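Local structure of aminoglycoside N(3)-acetyltransferase, AAC(3)-IVa (6MN4) at residues 60-65 with 85-90; 101-106 with 170-175; 142-147 with 217-222. The protein transfers an acetyl group from acetyl-CoA to N3 of 2-deoxystreptamine aminoglycosides such as apramycin, which probably confers resistance to these antibiotics. The protein carries 1 engineered substitution. All blocks are in the same frame, centred on the assembly; numbering follows the deposited sequence.

Interaction 1: residues 60-65 with 85-90; sequences LVMPSW and GVVSDT. With AM2 (apramycin), chain G; PO4 (phosphate ion), chain M.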
loop_
_atom_site.group_PDB
_atom_site.type_symbol
_atom_site.label_atom_id
_atom_site.label_comp_id
_atom_site.label_asym_id
_atom_site.label_seq_id
_atom_site.Cartn_x
_atom_site.Cartn_y
_atom_site.Cartn_z
ATOM N N LEU A 60 8.540 9.685 -0.109
ATOM C CA LEU A 60 7.206 9.258 0.287
ATOM C C LEU A 60 6.561 8.480 -0.850
ATOM O O LEU A 60 6.542 8.944 -1.994
ATOM C CB LEU A 60 6.344 10.463 0.662
ATOM C CG LEU A 60 4.954 10.179 1.239
ATOM C CD1 LEU A 60 5.063 9.517 2.605
ATOM C CD2 LEU A 60 4.131 11.462 1.329
ATOM N N VAL A 61 6.043 7.294 -0.535
ATOM C CA VAL A 61 5.372 6.444 -1.510
ATOM C C VAL A 61 3.963 6.158 -1.016
ATOM O O VAL A 61 3.748 5.931 0.179
ATOM C CB VAL A 61 6.141 5.129 -1.754
ATOM C CG1 VAL A 61 5.567 4.387 -2.952
ATOM C CG2 VAL A 61 7.608 5.417 -1.954
ATOM N N MET A 62 3.005 6.189 -1.934
ATOM C CA MET A 62 1.608 5.918 -1.643
ATOM C C MET A 62 1.003 5.169 -2.819
ATOM O O MET A 62 1.426 5.363 -3.965
ATOM C CB MET A 62 0.804 7.207 -1.390
ATOM C CG MET A 62 1.327 8.069 -0.249
ATOM S SD MET A 62 0.459 9.641 -0.049
ATOM C CE MET A 62 -1.201 9.047 0.181
ATOM N N PRO A 63 0.029 4.296 -2.566
ATOM C CA PRO A 63 -0.685 3.654 -3.674
ATOM C C PRO A 63 -1.393 4.693 -4.529
ATOM O O PRO A 63 -1.753 5.777 -4.063
ATOM C CB PRO A 63 -1.683 2.726 -2.968
ATOM C CG PRO A 63 -1.777 3.247 -1.557
ATOM C CD PRO A 63 -0.428 3.812 -1.251
ATOM N N SER A 64 -1.586 4.357 -5.803
ATOM C CA SER A 64 -2.100 5.343 -6.741
ATOM C C SER A 64 -2.768 4.674 -7.935
ATOM O O SER A 64 -2.805 5.243 -9.030
ATOM C CB SER A 64 -0.963 6.263 -7.199
ATOM O OG SER A 64 -1.456 7.396 -7.892
ATOM N N TRP A 65 -3.306 3.476 -7.739
ATOM C CA TRP A 65 -3.907 2.766 -8.855
ATOM C C TRP A 65 -5.351 3.211 -9.065
ATOM O O TRP A 65 -5.981 3.815 -8.192
ATOM C CB TRP A 65 -3.843 1.253 -8.640
ATOM C CG TRP A 65 -4.467 0.767 -7.366
ATOM C CD1 TRP A 65 -5.800 0.633 -7.101
ATOM C CD2 TRP A 65 -3.778 0.327 -6.188
ATOM N NE1 TRP A 65 -5.983 0.144 -5.828
ATOM C CE2 TRP A 65 -4.758 -0.053 -5.249
ATOM C CE3 TRP A 65 -2.429 0.220 -5.837
ATOM C CZ2 TRP A 65 -4.431 -0.526 -3.981
ATOM C CZ3 TRP A 65 -2.105 -0.258 -4.575
ATOM C CH2 TRP A 65 -3.102 -0.620 -3.663
ATOM N N GLY A 85 -8.647 6.575 -0.748
ATOM C CA GLY A 85 -8.826 7.750 0.078
ATOM C C GLY A 85 -8.359 9.030 -0.596
ATOM O O GLY A 85 -7.737 9.032 -1.662
ATOM N N VAL A 86 -8.665 10.146 0.071
ATOM C CA VAL A 86 -8.360 11.459 -0.488
ATOM C C VAL A 86 -6.856 11.694 -0.521
ATOM O O VAL A 86 -6.321 12.222 -1.503
ATOM C CB VAL A 86 -9.096 12.558 0.306
ATOM C CG1 VAL A 86 -8.817 12.430 1.794
ATOM C CG2 VAL A 86 -8.706 13.945 -0.195
ATOM N N VAL A 87 -6.150 11.301 0.541
ATOM C CA VAL A 87 -4.709 11.532 0.611
ATOM C C VAL A 87 -4.003 10.858 -0.558
ATOM O O VAL A 87 -3.067 11.416 -1.144
ATOM C CB VAL A 87 -4.157 11.050 1.966
ATOM C CG1 VAL A 87 -2.757 11.568 2.181
ATOM C CG2 VAL A 87 -5.065 11.500 3.100
ATOM N N SER A 88 -4.447 9.653 -0.921
ATOM C CA SER A 88 -3.879 8.968 -2.076
ATOM C C SER A 88 -4.199 9.712 -3.369
ATOM O O SER A 88 -3.312 9.930 -4.203
ATOM C CB SER A 88 -4.405 7.533 -2.130
ATOM O OG SER A 88 -3.602 6.713 -2.957
ATOM N N ASP A 89 -5.458 10.124 -3.541
ATOM C CA ASP A 89 -5.879 10.799 -4.764
ATOM C C ASP A 89 -5.281 12.194 -4.907
ATOM O O ASP A 89 -5.215 12.716 -6.026
ATOM C CB ASP A 89 -7.405 10.884 -4.805
ATOM C CG ASP A 89 -7.936 11.189 -6.190
ATOM O OD1 ASP A 89 -7.392 10.655 -7.179
ATOM O OD2 ASP A 89 -8.906 11.967 -6.291
ATOM N N THR A 90 -4.851 12.809 -3.809
ATOM C CA THR A 90 -4.295 14.154 -3.859
ATOM C C THR A 90 -2.782 14.140 -4.040
ATOM O O THR A 90 -2.237 14.977 -4.767
ATOM C CB THR A 90 -4.683 14.917 -2.583
ATOM O OG1 THR A 90 -6.030 15.393 -2.708
ATOM C CG2 THR A 90 -3.750 16.099 -2.319
HETATM C CA1 AM2 G . -10.042 -5.949 -5.060
HETATM C CA2 AM2 G . -10.821 -7.240 -4.790
HETATM C CA3 AM2 G . -11.171 -7.992 -6.081
HETATM C CA4 AM2 G . -11.766 -7.102 -7.127
HETATM C CA5 AM2 G . -10.889 -5.842 -7.359
HETATM C CA6 AM2 G . -11.423 -5.013 -8.456
HETATM C CA7 AM2 G . -11.388 -5.855 -9.745
HETATM C CA8 AM2 G . -12.337 -7.072 -9.628
HETATM C CA9 AM2 G . -13.049 -4.675 -11.085
HETATM O OA4 AM2 G . -10.741 -5.069 -6.091
HETATM O OA5 AM2 G . -12.062 -7.886 -8.393
HETATM N NA2 AM2 G . -10.003 -8.114 -3.949
HETATM N NA7 AM2 G . -11.647 -5.039 -10.927
HETATM O OA6 AM2 G . -12.771 -4.664 -8.093
HETATM O OA8 AM2 G . -12.120 -7.918 -10.659
HETATM O OA1 AM2 G . -8.836 -6.281 -5.577
HETATM C CB1 AM2 G . -13.249 -8.225 -11.365
HETATM C CB2 AM2 G . -14.465 -8.597 -10.489
HETATM C CB3 AM2 G . -15.614 -9.058 -11.300
HETATM C CB4 AM2 G . -15.377 -9.000 -12.775
HETATM C CB5 AM2 G . -14.036 -9.657 -13.193
HETATM C CB6 AM2 G . -13.639 -9.151 -14.525
HETATM O OB1 AM2 G . -12.931 -9.356 -12.284
HETATM N NB4 AM2 G . -16.490 -9.692 -13.473
HETATM O OB2 AM2 G . -14.106 -9.660 -9.585
HETATM O OB3 AM2 G . -16.784 -8.232 -10.975
HETATM O OB6 AM2 G . -12.326 -8.689 -14.428
HETATM C CC1 AM2 G . -7.690 -5.689 -4.913
HETATM C CC2 AM2 G . -6.577 -5.785 -5.947
HETATM C CC3 AM2 G . -5.245 -5.343 -5.325
HETATM C CC4 AM2 G . -5.279 -3.875 -4.944
HETATM C CC5 AM2 G . -6.635 -3.333 -4.444
HETATM C CC6 AM2 G . -7.896 -4.242 -4.452
HETATM N NC4 AM2 G . -4.273 -3.674 -3.892
HETATM N NC6 AM2 G . -8.406 -4.221 -3.075
HETATM O OC2 AM2 G . -6.486 -7.116 -6.394
HETATM O OC3 AM2 G . -4.216 -5.533 -6.265
HETATM P P PO4 M . -11.180 8.950 3.042
HETATM O O1 PO4 M . -11.655 7.928 4.049
HETATM O O2 PO4 M . -11.588 10.335 3.488
HETATM O O3 PO4 M . -11.817 8.646 1.707
HETATM O O4 PO4 M . -9.673 8.887 2.927
#
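Met62 meets Val87 through a side chain that first runs out and then bends back. CG of Met62 sits opposite the carbonyl carbon (chi1 -58°), the next torsion is extended, and chi3 (57°) turns the methyl group onto the helix. CE of Met62 thus lies 3.6 Å from CG1 of Val87. The same CE also lies against the helix backbone, 3.3 Å from O of Val87 and near N of Ser88. The end of the thioether makes the contact, against the Val87 methyl and the helix backbone. SD stays farther back. Beside it, the Pro63 ring comes near Ser88, with CG of Pro63 4.2 Å from OG of Ser88.

Strand 60-63 and helix 86-90 approach to 8.2 Å between axes, at 112°. Two bound groups lie near the contact. At the helix N terminus, beyond the N-cap Gly85, N of Val86 donates a hydrogen bond to O4 of a phosphate ion, 3.3 Å away. Phe33 N also binds this ion, which probably came from the crystallisation liquor. Past the strand end, Trp65 lines the apramycin pocket. CC4 of the drug lies 3.5 Å above one face of the indole ring, offset toward its rim.

The strand runs between strands 26-31 and 106-109 of the central mixed sheet. Met62 also packs on Val29 of strand 26-31, and Val87 on Ile47 of helix 42-54.

Interaction 2: residues 101-106 with 170-175; sequences AHPFAF and RHCTIL. With AM2 (apramycin), chain G.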
loop_
_atom_site.group_PDB
_atom_site.type_symbol
_atom_site.label_atom_id
_atom_site.label_comp_id
_atom_site.label_asym_id
_atom_site.label_seq_id
_atom_site.Cartn_x
_atom_site.Cartn_y
_atom_site.Cartn_z
ATOM N N ALA A 101 3.325 4.464 -14.792
ATOM C CA ALA A 101 2.518 4.541 -16.004
ATOM C C ALA A 101 1.883 3.198 -16.328
ATOM O O ALA A 101 2.128 2.628 -17.398
ATOM C CB ALA A 101 3.364 5.028 -17.182
ATOM N N HIS A 102 1.067 2.684 -15.414
ATOM C CA HIS A 102 0.347 1.438 -15.631
ATOM C C HIS A 102 -0.830 1.398 -14.665
ATOM O O HIS A 102 -0.830 2.122 -13.663
ATOM C CB HIS A 102 1.269 0.213 -15.445
ATOM C CG HIS A 102 1.961 0.165 -14.120
ATOM N ND1 HIS A 102 1.321 -0.214 -12.960
ATOM C CD2 HIS A 102 3.236 0.450 -13.771
ATOM C CE1 HIS A 102 2.171 -0.156 -11.952
ATOM N NE2 HIS A 102 3.342 0.244 -12.416
ATOM N N PRO A 103 -1.848 0.571 -14.943
ATOM C CA PRO A 103 -3.074 0.598 -14.124
ATOM C C PRO A 103 -2.849 0.459 -12.629
ATOM O O PRO A 103 -3.594 1.058 -11.843
ATOM C CB PRO A 103 -3.872 -0.594 -14.668
ATOM C CG PRO A 103 -3.414 -0.740 -16.062
ATOM C CD PRO A 103 -1.961 -0.380 -16.064
ATOM N N PHE A 104 -1.858 -0.321 -12.207
ATOM C CA PHE A 104 -1.595 -0.572 -10.791
ATOM C C PHE A 104 -0.530 0.367 -10.245
ATOM O O PHE A 104 0.360 -0.043 -9.496
ATOM C CB PHE A 104 -1.199 -2.031 -10.594
ATOM C CG PHE A 104 -1.971 -2.981 -11.465
ATOM C CD1 PHE A 104 -3.305 -3.246 -11.207
ATOM C CD2 PHE A 104 -1.368 -3.599 -12.548
ATOM C CE1 PHE A 104 -4.023 -4.118 -12.010
ATOM C CE2 PHE A 104 -2.080 -4.471 -13.350
ATOM C CZ PHE A 104 -3.409 -4.729 -13.082
ATOM N N ALA A 105 -0.625 1.645 -10.597
ATOM C CA ALA A 105 0.448 2.591 -10.352
ATOM C C ALA A 105 0.568 2.941 -8.872
ATOM O O ALA A 105 -0.387 2.852 -8.096
ATOM C CB ALA A 105 0.223 3.870 -11.158
ATOM N N PHE A 106 1.776 3.346 -8.493
ATOM C CA PHE A 106 2.061 4.007 -7.230
ATOM C C PHE A 106 2.501 5.440 -7.512
ATOM O O PHE A 106 2.790 5.817 -8.653
ATOM C CB PHE A 106 3.155 3.270 -6.449
ATOM C CG PHE A 106 2.664 2.083 -5.665
ATOM C CD1 PHE A 106 1.916 1.086 -6.274
ATOM C CD2 PHE A 106 2.983 1.947 -4.321
ATOM C CE1 PHE A 106 1.476 -0.013 -5.547
ATOM C CE2 PHE A 106 2.552 0.850 -3.591
ATOM C CZ PHE A 106 1.799 -0.131 -4.204
ATOM N N ARG A 170 -7.709 -12.382 -13.426
ATOM C CA ARG A 170 -8.069 -10.976 -13.387
ATOM C C ARG A 170 -7.470 -10.299 -14.613
ATOM O O ARG A 170 -6.530 -10.809 -15.225
ATOM C CB ARG A 170 -7.574 -10.311 -12.094
ATOM C CG ARG A 170 -8.184 -10.893 -10.826
ATOM C CD ARG A 170 -9.645 -10.496 -10.680
ATOM N NE ARG A 170 -10.457 -11.557 -10.088
ATOM C CZ ARG A 170 -10.778 -11.620 -8.800
ATOM N NH1 ARG A 170 -10.354 -10.684 -7.963
ATOM N NH2 ARG A 170 -11.525 -12.616 -8.345
ATOM N N HIS A 171 -8.023 -9.145 -14.983
ATOM C CA HIS A 171 -7.586 -8.484 -16.204
ATOM C C HIS A 171 -7.577 -6.972 -16.031
ATOM O O HIS A 171 -8.199 -6.417 -15.123
ATOM C CB HIS A 171 -8.470 -8.863 -17.397
ATOM C CG HIS A 171 -9.755 -8.098 -17.464
ATOM N ND1 HIS A 171 -10.926 -8.565 -16.907
ATOM C CD2 HIS A 171 -10.057 -6.906 -18.032
ATOM C CE1 HIS A 171 -11.895 -7.693 -17.130
ATOM N NE2 HIS A 171 -11.393 -6.676 -17.806
ATOM N N CYS A 172 -6.845 -6.316 -16.928
ATOM C CA CYS A 172 -6.838 -4.868 -17.068
ATOM C C CYS A 172 -6.758 -4.557 -18.558
ATOM O O CYS A 172 -6.847 -5.453 -19.404
ATOM C CB CYS A 172 -5.680 -4.241 -16.282
ATOM S SG CYS A 172 -4.042 -4.582 -16.973
ATOM N N THR A 173 -6.587 -3.281 -18.892
ATOM C CA THR A 173 -6.443 -2.903 -20.288
ATOM C C THR A 173 -5.531 -1.694 -20.395
ATOM O O THR A 173 -5.506 -0.830 -19.513
ATOM C CB THR A 173 -7.784 -2.578 -20.948
ATOM O OG1 THR A 173 -7.551 -2.066 -22.264
ATOM C CG2 THR A 173 -8.488 -1.528 -20.159
ATOM N N ILE A 174 -4.781 -1.648 -21.491
ATOM C CA ILE A 174 -3.902 -0.527 -21.792
ATOM C C ILE A 174 -4.172 -0.081 -23.221
ATOM O O ILE A 174 -5.153 -0.512 -23.837
ATOM C CB ILE A 174 -2.427 -0.907 -21.551
ATOM C CG1 ILE A 174 -2.019 -2.190 -22.293
ATOM C CG2 ILE A 174 -2.169 -1.089 -20.072
ATOM C CD1 ILE A 174 -1.662 -2.024 -23.756
ATOM N N LEU A 175 -3.316 0.783 -23.756
ATOM C CA LEU A 175 -3.445 1.265 -25.130
ATOM C C LEU A 175 -2.206 0.842 -25.911
ATOM O O LEU A 175 -1.156 1.483 -25.817
ATOM C CB LEU A 175 -3.641 2.779 -25.165
ATOM C CG LEU A 175 -5.106 3.206 -25.262
ATOM C CD1 LEU A 175 -5.245 4.715 -25.344
ATOM C CD2 LEU A 175 -5.757 2.550 -26.460
HETATM C CA1 AM2 G . -10.042 -5.949 -5.060
HETATM C CA2 AM2 G . -10.821 -7.240 -4.790
HETATM C CA3 AM2 G . -11.171 -7.992 -6.081
HETATM C CA4 AM2 G . -11.766 -7.102 -7.127
HETATM C CA5 AM2 G . -10.889 -5.842 -7.359
HETATM C CA6 AM2 G . -11.423 -5.013 -8.456
HETATM C CA7 AM2 G . -11.388 -5.855 -9.745
HETATM C CA8 AM2 G . -12.337 -7.072 -9.628
HETATM C CA9 AM2 G . -13.049 -4.675 -11.085
HETATM O OA4 AM2 G . -10.741 -5.069 -6.091
HETATM O OA5 AM2 G . -12.062 -7.886 -8.393
HETATM N NA2 AM2 G . -10.003 -8.114 -3.949
HETATM N NA7 AM2 G . -11.647 -5.039 -10.927
HETATM O OA6 AM2 G . -12.771 -4.664 -8.093
HETATM O OA8 AM2 G . -12.120 -7.918 -10.659
HETATM O OA1 AM2 G . -8.836 -6.281 -5.577
HETATM C CB1 AM2 G . -13.249 -8.225 -11.365
HETATM C CB2 AM2 G . -14.465 -8.597 -10.489
HETATM C CB3 AM2 G . -15.614 -9.058 -11.300
HETATM C CB4 AM2 G . -15.377 -9.000 -12.775
HETATM C CB5 AM2 G . -14.036 -9.657 -13.193
HETATM C CB6 AM2 G . -13.639 -9.151 -14.525
HETATM O OB1 AM2 G . -12.931 -9.356 -12.284
HETATM N NB4 AM2 G . -16.490 -9.692 -13.473
HETATM O OB2 AM2 G . -14.106 -9.660 -9.585
HETATM O OB3 AM2 G . -16.784 -8.232 -10.975
HETATM O OB6 AM2 G . -12.326 -8.689 -14.428
HETATM C CC1 AM2 G . -7.690 -5.689 -4.913
HETATM C CC2 AM2 G . -6.577 -5.785 -5.947
HETATM C CC3 AM2 G . -5.245 -5.343 -5.325
HETATM C CC4 AM2 G . -5.279 -3.875 -4.944
HETATM C CC5 AM2 G . -6.635 -3.333 -4.444
HETATM C CC6 AM2 G . -7.896 -4.242 -4.452
HETATM N NC4 AM2 G . -4.273 -3.674 -3.892
HETATM N NC6 AM2 G . -8.406 -4.221 -3.075
HETATM O OC2 AM2 G . -6.486 -7.116 -6.394
HETATM O OC3 AM2 G . -4.216 -5.533 -6.265
#
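Pro103 and Phe104 present two differently turned groups to Cys172. The Phe104 ring offers its far end. CZ of Phe104 is 3.9 Å from SG of Cys172, and the sulfur stands 4.9 Å from the ring centroid, 59° off the normal. This is an oblique sulfur-aromatic contact. The Pro103 ring comes in with CG, 4.0 Å from SG of Cys172. A chi1 of 70° turns SG of Cys172 toward both rings. CB of Pro103 lies over the centre of one face of the Phe104 ring, 4.2 Å above the plane. Two residues along the strand, Ile174 passes the same proline at a slant, with CD of Pro103 4.1 Å from CG2 of Ile174.

The loop side is a type I beta turn from His102 to Ala105. The partner is strand 168-176, which pairs with strand 179-187 in a two-stranded antiparallel sheet separate from the central one. The strand alternates. Cys172 and Ile174 direct their CB atoms to the turn, while His171 and Thr173 direct theirs away. The Ile174 chain then leads away, and its CG2 branch alone touches Pro103. Thr173 OG1 is hydrogen-bonded to Val181 O on the paired strand.

At its start the strand lines the apramycin pocket. ND1 of His171 is 2.8 Å from OB6 of the drug, which sits oblique to the imidazole ring. OB2 of apramycin lies over one face of the Arg170 guanidinium, 3.9 Å above its plane. NH1 of Arg170 is 3.3 Å from OA5 of the drug and also forms a salt bridge with Asp189.

Interaction 3: residues 142-147 with 217-222; sequences VLLLGV and FARLIR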
loop_
_atom_site.group_PDB
_atom_site.type_symbol
_atom_site.label_atom_id
_atom_site.label_comp_id
_atom_site.label_asym_id
_atom_site.label_seq_id
_atom_site.Cartn_x
_atom_site.Cartn_y
_atom_site.Cartn_z
ATOM N N VAL A 142 6.644 0.844 6.128
ATOM C CA VAL A 142 5.239 0.820 5.743
ATOM C C VAL A 142 4.448 1.436 6.887
ATOM O O VAL A 142 4.555 0.987 8.035
ATOM C CB VAL A 142 4.755 -0.605 5.435
ATOM C CG1 VAL A 142 3.296 -0.599 5.014
ATOM C CG2 VAL A 142 5.619 -1.232 4.361
ATOM N N LEU A 143 3.670 2.465 6.579
ATOM C CA LEU A 143 2.903 3.206 7.573
ATOM C C LEU A 143 1.420 2.969 7.321
ATOM O O LEU A 143 0.863 3.472 6.339
ATOM C CB LEU A 143 3.239 4.694 7.517
ATOM C CG LEU A 143 2.428 5.594 8.451
ATOM C CD1 LEU A 143 2.425 5.012 9.853
ATOM C CD2 LEU A 143 2.988 7.005 8.450
ATOM N N LEU A 144 0.788 2.205 8.209
ATOM C CA LEU A 144 -0.651 1.979 8.159
ATOM C C LEU A 144 -1.342 3.057 8.988
ATOM O O LEU A 144 -1.090 3.188 10.190
ATOM C CB LEU A 144 -0.995 0.579 8.660
ATOM C CG LEU A 144 -0.425 -0.528 7.774
ATOM C CD1 LEU A 144 -0.958 -1.889 8.191
ATOM C CD2 LEU A 144 -0.729 -0.242 6.307
ATOM N N LEU A 145 -2.222 3.816 8.342
ATOM C CA LEU A 145 -2.648 5.136 8.808
ATOM C C LEU A 145 -4.173 5.143 8.899
ATOM O O LEU A 145 -4.856 5.590 7.973
ATOM C CB LEU A 145 -2.112 6.190 7.843
ATOM C CG LEU A 145 -1.955 7.647 8.234
ATOM C CD1 LEU A 145 -3.294 8.252 8.400
ATOM C CD2 LEU A 145 -1.175 7.728 9.517
ATOM N N GLY A 146 -4.707 4.645 10.012
ATOM C CA GLY A 146 -6.143 4.488 10.119
ATOM C C GLY A 146 -6.695 3.313 9.348
ATOM O O GLY A 146 -7.911 3.220 9.153
ATOM N N VAL A 147 -5.826 2.412 8.894
ATOM C CA VAL A 147 -6.217 1.226 8.149
ATOM C C VAL A 147 -5.496 0.024 8.740
ATOM O O VAL A 147 -4.407 0.145 9.309
ATOM C CB VAL A 147 -5.892 1.352 6.646
ATOM C CG1 VAL A 147 -6.769 2.400 5.998
ATOM C CG2 VAL A 147 -4.421 1.687 6.452
ATOM N N PHE A 217 -5.357 5.747 14.406
ATOM C CA PHE A 217 -4.450 4.724 14.901
ATOM C C PHE A 217 -3.456 4.363 13.805
ATOM O O PHE A 217 -3.846 4.107 12.663
ATOM C CB PHE A 217 -5.246 3.496 15.339
ATOM C CG PHE A 217 -4.399 2.356 15.826
ATOM C CD1 PHE A 217 -3.418 2.561 16.783
ATOM C CD2 PHE A 217 -4.601 1.075 15.344
ATOM C CE1 PHE A 217 -2.647 1.508 17.241
ATOM C CE2 PHE A 217 -3.832 0.019 15.798
ATOM C CZ PHE A 217 -2.854 0.236 16.747
ATOM N N ALA A 218 -2.169 4.352 14.145
ATOM C CA ALA A 218 -1.110 4.191 13.160
ATOM C C ALA A 218 -0.258 2.962 13.464
ATOM O O ALA A 218 0.107 2.715 14.618
ATOM C CB ALA A 218 -0.228 5.442 13.102
ATOM N N ARG A 219 0.058 2.201 12.418
ATOM C CA ARG A 219 0.937 1.038 12.500
ATOM C C ARG A 219 2.129 1.248 11.576
ATOM O O ARG A 219 1.954 1.473 10.373
ATOM C CB ARG A 219 0.193 -0.242 12.119
ATOM C CG ARG A 219 -0.799 -0.715 13.160
ATOM C CD ARG A 219 -1.584 -1.902 12.638
ATOM N NE ARG A 219 -3.023 -1.683 12.730
ATOM C CZ ARG A 219 -3.912 -2.657 12.886
ATOM N NH1 ARG A 219 -3.501 -3.916 12.967
ATOM N NH2 ARG A 219 -5.208 -2.375 12.956
ATOM N N LEU A 220 3.336 1.171 12.134
ATOM C CA LEU A 220 4.566 1.370 11.377
ATOM C C LEU A 220 5.402 0.100 11.442
ATOM O O LEU A 220 5.803 -0.326 12.531
ATOM C CB LEU A 220 5.357 2.563 11.914
ATOM C CG LEU A 220 6.507 2.994 11.002
ATOM C CD1 LEU A 220 5.960 3.475 9.672
ATOM C CD2 LEU A 220 7.356 4.070 11.654
ATOM N N ILE A 221 5.659 -0.504 10.279
ATOM C CA ILE A 221 6.426 -1.743 10.181
ATOM C C ILE A 221 7.386 -1.651 9.000
ATOM O O ILE A 221 7.022 -1.155 7.928
ATOM C CB ILE A 221 5.522 -2.985 10.015
ATOM C CG1 ILE A 221 4.256 -2.887 10.875
ATOM C CG2 ILE A 221 6.300 -4.239 10.346
ATOM C CD1 ILE A 221 3.044 -2.340 10.136
ATOM N N ARG A 222 8.603 -2.153 9.190
ATOM C CA ARG A 222 9.564 -2.218 8.095
ATOM C C ARG A 222 9.086 -3.190 7.023
ATOM O O ARG A 222 8.558 -4.266 7.324
ATOM C CB ARG A 222 10.939 -2.634 8.617
ATOM C CG ARG A 222 11.444 -1.757 9.747
ATOM C CD ARG A 222 12.964 -1.701 9.796
ATOM N NE ARG A 222 13.571 -3.027 9.821
ATOM C CZ ARG A 222 14.358 -3.507 8.864
ATOM N NH1 ARG A 222 14.632 -2.765 7.799
ATOM N NH2 ARG A 222 14.869 -4.725 8.969
#
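The carbonyl oxygen of Arg219 receives a hydrogen bond and a weaker CA-H...O contact from strand 142-145. N of Leu144 donates the hydrogen bond to O of Arg219 at 2.6 Å, fairly straight at 161° and in the carbonyl plane. CA of Leu143 makes the CA-H...O contact to O of Arg219 at 3.4 Å. The return bond runs from N of Arg219 to O of Leu144, 2.7 Å. Val142 and Ile221 make a second such pair of bonds, so both are antiparallel hydrogen-bonded pairs. Leu143 with Leu220 and Leu145 with Ala218 are the non-hydrogen-bonded pairs between and beyond them. The pattern continues past the strand end, where N of Gly146 donates to O of Phe217, 2.8 Å.

Side chains separate onto two faces. Leu143, Leu145, Ala218 and Leu220 share one. There CD1 of Leu220 lies 3.7 Å from CB of Leu143, and the two leucines cross at a slant. With CG of Leu220 opposite its backbone N (chi1 -169°), CD1 is turned toward Leu143. Val142, Leu144, Arg219 and Ile221 share the other face. CB of Leu144 meets CB of Arg219 at 3.7 Å. The Arg219 chain then bends at chi3 (-126°), and its guanidinium forms a salt bridge with Asp199.

These are neighbouring antiparallel strands of the central mixed sheet. Strand 141-145 has strand 26-31 on its other edge, and strand 216-222 has strand 208-213. Helix 9-19 covers the leucine-rich face through Leu16 and Leu19. Arg222, at the N-cap of helix 223-234, ends the second strand.

Overall arrangement
From the N terminus, interaction 1 comes first. It closes a loop of 19 residues without helix or strand and ties strand 59-63 to helix 86-91. The loop is complete before the other two contacts open. Interactions 2 and 3 cross, because 142-147 falls between 101-106 and 170-175, and 217-222 follows both. Interaction 2 closes 63 intervening residues and joins the loop before strand 106-109 to the two-stranded sheet. Interaction 3 closes 69 and pairs two strands of the central sheet, which interaction 1 also reaches. Interactions 1 and 2 touch through Trp65 and Pro103, and both border apramycin. Interactions 2 and 3 lie on opposite sides of the chain's centre.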